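Long-range contact in oxidoreductase, putative (Neosartorya fumigata, PDB 6SKX), which probably catalyses NADPH-dependent reduction of imines in reductive amination, yielding chiral amines: residues S2-F7 with S58-I63. Residues are numbered along the deposited sequence; the frame is centred on the assembly and turned at random.
Sequences SSVSIF and SDLIII
I62 is gripped from the strand S3-F7 by backbone and side chain alike, and shows the parallel pattern, one residue bonding to the two neighbours of the residue opposite it. Its amide N donates to S5 O at 2.9 Å, an almost straight bond of 169°, while its carbonyl O receives F7 N at 2.9 Å. One step earlier S5 N reaches L60 O at 3.0 Å, more bent. The backbone N-H and C=O of both S5 and I62 are thus spent between these strands, and I6, in register with I62, turns its own backbone to A28 and W30 of strand 26-30. On the face carrying I6 and I62 the packing is aliphatic. I62 CG1 lies 3.6 Å from V4 CG2, and I6 CD1 comes within 3.6 Å of I62 CB because chi2 of I6, at -67°, brings that methyl alongside I62; I88 of strand 86-89 also packs on I62. The opposite face carries S5, F7, I61 and I63. Here F7 pairs with I63, its CB 4.3 Å from I63 CG2, and meets I61 side by side, its CD1 4.1 Å from I61 CG2 in an oblique approach, while T74 and L75 of helix 68-75 and the ring of W30 also pack on it. S5 OG is taken by the carbonyl of G54. At the entry to the pair S58 OG, anti to its own N (chi1 -175°), meets S3 OG at 2.9 Å in a hydrogen bond and also accepts from L60 N, an ST turn that leads into strand 60-63. Strands 3-7 and 60-63 are neighbours in the middle of the parallel sheet of a Rossmann fold, where F7 runs into the glycine-rich G8-G13 turn and strand 60-63 toward L65, and L9, A11, M12 and L65 bind NADP(+).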
loop_
_atom_site.group_PDB
_atom_site.type_symbol
_atom_site.label_atom_id
_atom_site.label_comp_id
_atom_site.label_asym_id
_atom_site.label_seq_id
_atom_site.Cartn_x
_atom_site.Cartn_y
_atom_site.Cartn_z
ATOM N N SER A 2 -24.776 -26.626 20.798
ATOM C CA SER A 2 -25.394 -26.180 19.520
ATOM C C SER A 2 -24.674 -26.827 18.332
ATOM O O SER A 2 -23.651 -27.449 18.544
ATOM C CB SER A 2 -25.478 -24.696 19.373
ATOM O OG SER A 2 -26.392 -24.356 18.344
ATOM N N SER A 3 -25.197 -26.651 17.122
ATOM C CA SER A 3 -24.601 -27.322 15.945
ATOM C C SER A 3 -24.321 -26.351 14.801
ATOM O O SER A 3 -24.788 -25.229 14.847
ATOM C CB SER A 3 -25.491 -28.425 15.479
ATOM O OG SER A 3 -26.587 -27.897 14.770
ATOM N N VAL A 4 -23.593 -26.839 13.803
ATOM C CA VAL A 4 -23.230 -26.089 12.575
ATOM C C VAL A 4 -22.867 -27.107 11.494
ATOM O O VAL A 4 -22.476 -28.195 11.836
ATOM C CB VAL A 4 -22.086 -25.106 12.864
ATOM C CG1 VAL A 4 -20.730 -25.773 12.882
ATOM C CG2 VAL A 4 -22.085 -23.949 11.901
ATOM N N SER A 5 -23.055 -26.765 10.231
ATOM C CA SER A 5 -22.673 -27.649 9.101
ATOM C C SER A 5 -21.833 -26.834 8.116
ATOM O O SER A 5 -22.312 -25.761 7.727
ATOM C CB SER A 5 -23.915 -28.193 8.431
ATOM O OG SER A 5 -23.570 -29.157 7.494
ATOM N N ILE A 6 -20.618 -27.273 7.783
ATOM C CA ILE A 6 -19.641 -26.492 6.955
ATOM C C ILE A 6 -19.527 -27.176 5.591
ATOM O O ILE A 6 -19.332 -28.409 5.556
ATOM C CB ILE A 6 -18.249 -26.458 7.611
ATOM C CG1 ILE A 6 -18.267 -25.996 9.073
ATOM C CG2 ILE A 6 -17.261 -25.674 6.763
ATOM C CD1 ILE A 6 -18.658 -24.586 9.251
ATOM N N PHE A 7 -19.534 -26.403 4.518
ATOM C CA PHE A 7 -19.224 -26.899 3.152
ATOM C C PHE A 7 -17.876 -26.329 2.715
ATOM O O PHE A 7 -17.781 -25.063 2.476
ATOM C CB PHE A 7 -20.357 -26.515 2.194
ATOM C CG PHE A 7 -21.532 -27.471 2.202
ATOM C CD1 PHE A 7 -22.554 -27.335 3.124
ATOM C CD2 PHE A 7 -21.627 -28.500 1.276
ATOM C CE1 PHE A 7 -23.628 -28.218 3.134
ATOM C CE2 PHE A 7 -22.693 -29.391 1.298
ATOM C CZ PHE A 7 -23.679 -29.261 2.247
ATOM N N SER A 58 -27.665 -29.676 10.016
ATOM C CA SER A 58 -27.893 -28.497 10.883
ATOM C C SER A 58 -28.794 -27.482 10.188
ATOM O O SER A 58 -28.909 -27.542 8.987
ATOM C CB SER A 58 -26.576 -27.856 11.213
ATOM O OG SER A 58 -26.745 -26.809 12.133
ATOM N N ASP A 59 -29.455 -26.635 10.966
ATOM C CA ASP A 59 -30.195 -25.478 10.392
ATOM C C ASP A 59 -29.228 -24.331 10.023
ATOM O O ASP A 59 -29.639 -23.463 9.214
ATOM C CB ASP A 59 -31.305 -25.017 11.354
ATOM C CG ASP A 59 -32.613 -25.786 11.185
ATOM O OD1 ASP A 59 -32.633 -26.703 10.305
ATOM O OD2 ASP A 59 -33.600 -25.475 11.935
ATOM N N LEU A 60 -28.024 -24.319 10.596
ATOM C CA LEU A 60 -26.998 -23.285 10.296
ATOM C C LEU A 60 -25.931 -23.900 9.387
ATOM O O LEU A 60 -25.174 -24.739 9.839
ATOM C CB LEU A 60 -26.409 -22.752 11.599
ATOM C CG LEU A 60 -25.388 -21.628 11.458
ATOM C CD1 LEU A 60 -25.957 -20.465 10.678
ATOM C CD2 LEU A 60 -24.914 -21.171 12.820
ATOM N N ILE A 61 -25.897 -23.444 8.146
ATOM C CA ILE A 61 -25.030 -23.934 7.064
ATOM C C ILE A 61 -24.045 -22.823 6.697
ATOM O O ILE A 61 -24.512 -21.753 6.372
ATOM C CB ILE A 61 -25.951 -24.368 5.914
ATOM C CG1 ILE A 61 -26.773 -25.597 6.332
ATOM C CG2 ILE A 61 -25.167 -24.632 4.642
ATOM C CD1 ILE A 61 -28.078 -25.594 5.656
ATOM N N ILE A 62 -22.732 -23.074 6.848
ATOM C CA ILE A 62 -21.631 -22.111 6.545
ATOM C C ILE A 62 -20.908 -22.633 5.303
ATOM O O ILE A 62 -20.418 -23.771 5.304
ATOM C CB ILE A 62 -20.623 -21.948 7.696
ATOM C CG1 ILE A 62 -21.270 -21.840 9.083
ATOM C CG2 ILE A 62 -19.703 -20.774 7.412
ATOM C CD1 ILE A 62 -21.799 -20.504 9.408
ATOM N N ILE A 63 -20.915 -21.855 4.243
ATOM C CA ILE A 63 -20.326 -22.293 2.956
ATOM C C ILE A 63 -19.027 -21.529 2.755
ATOM O O ILE A 63 -19.057 -20.281 2.811
ATOM C CB ILE A 63 -21.325 -22.047 1.810
ATOM C CG1 ILE A 63 -22.713 -22.606 2.147
ATOM C CG2 ILE A 63 -20.776 -22.605 0.508
ATOM C CD1 ILE A 63 -23.751 -22.328 1.089
#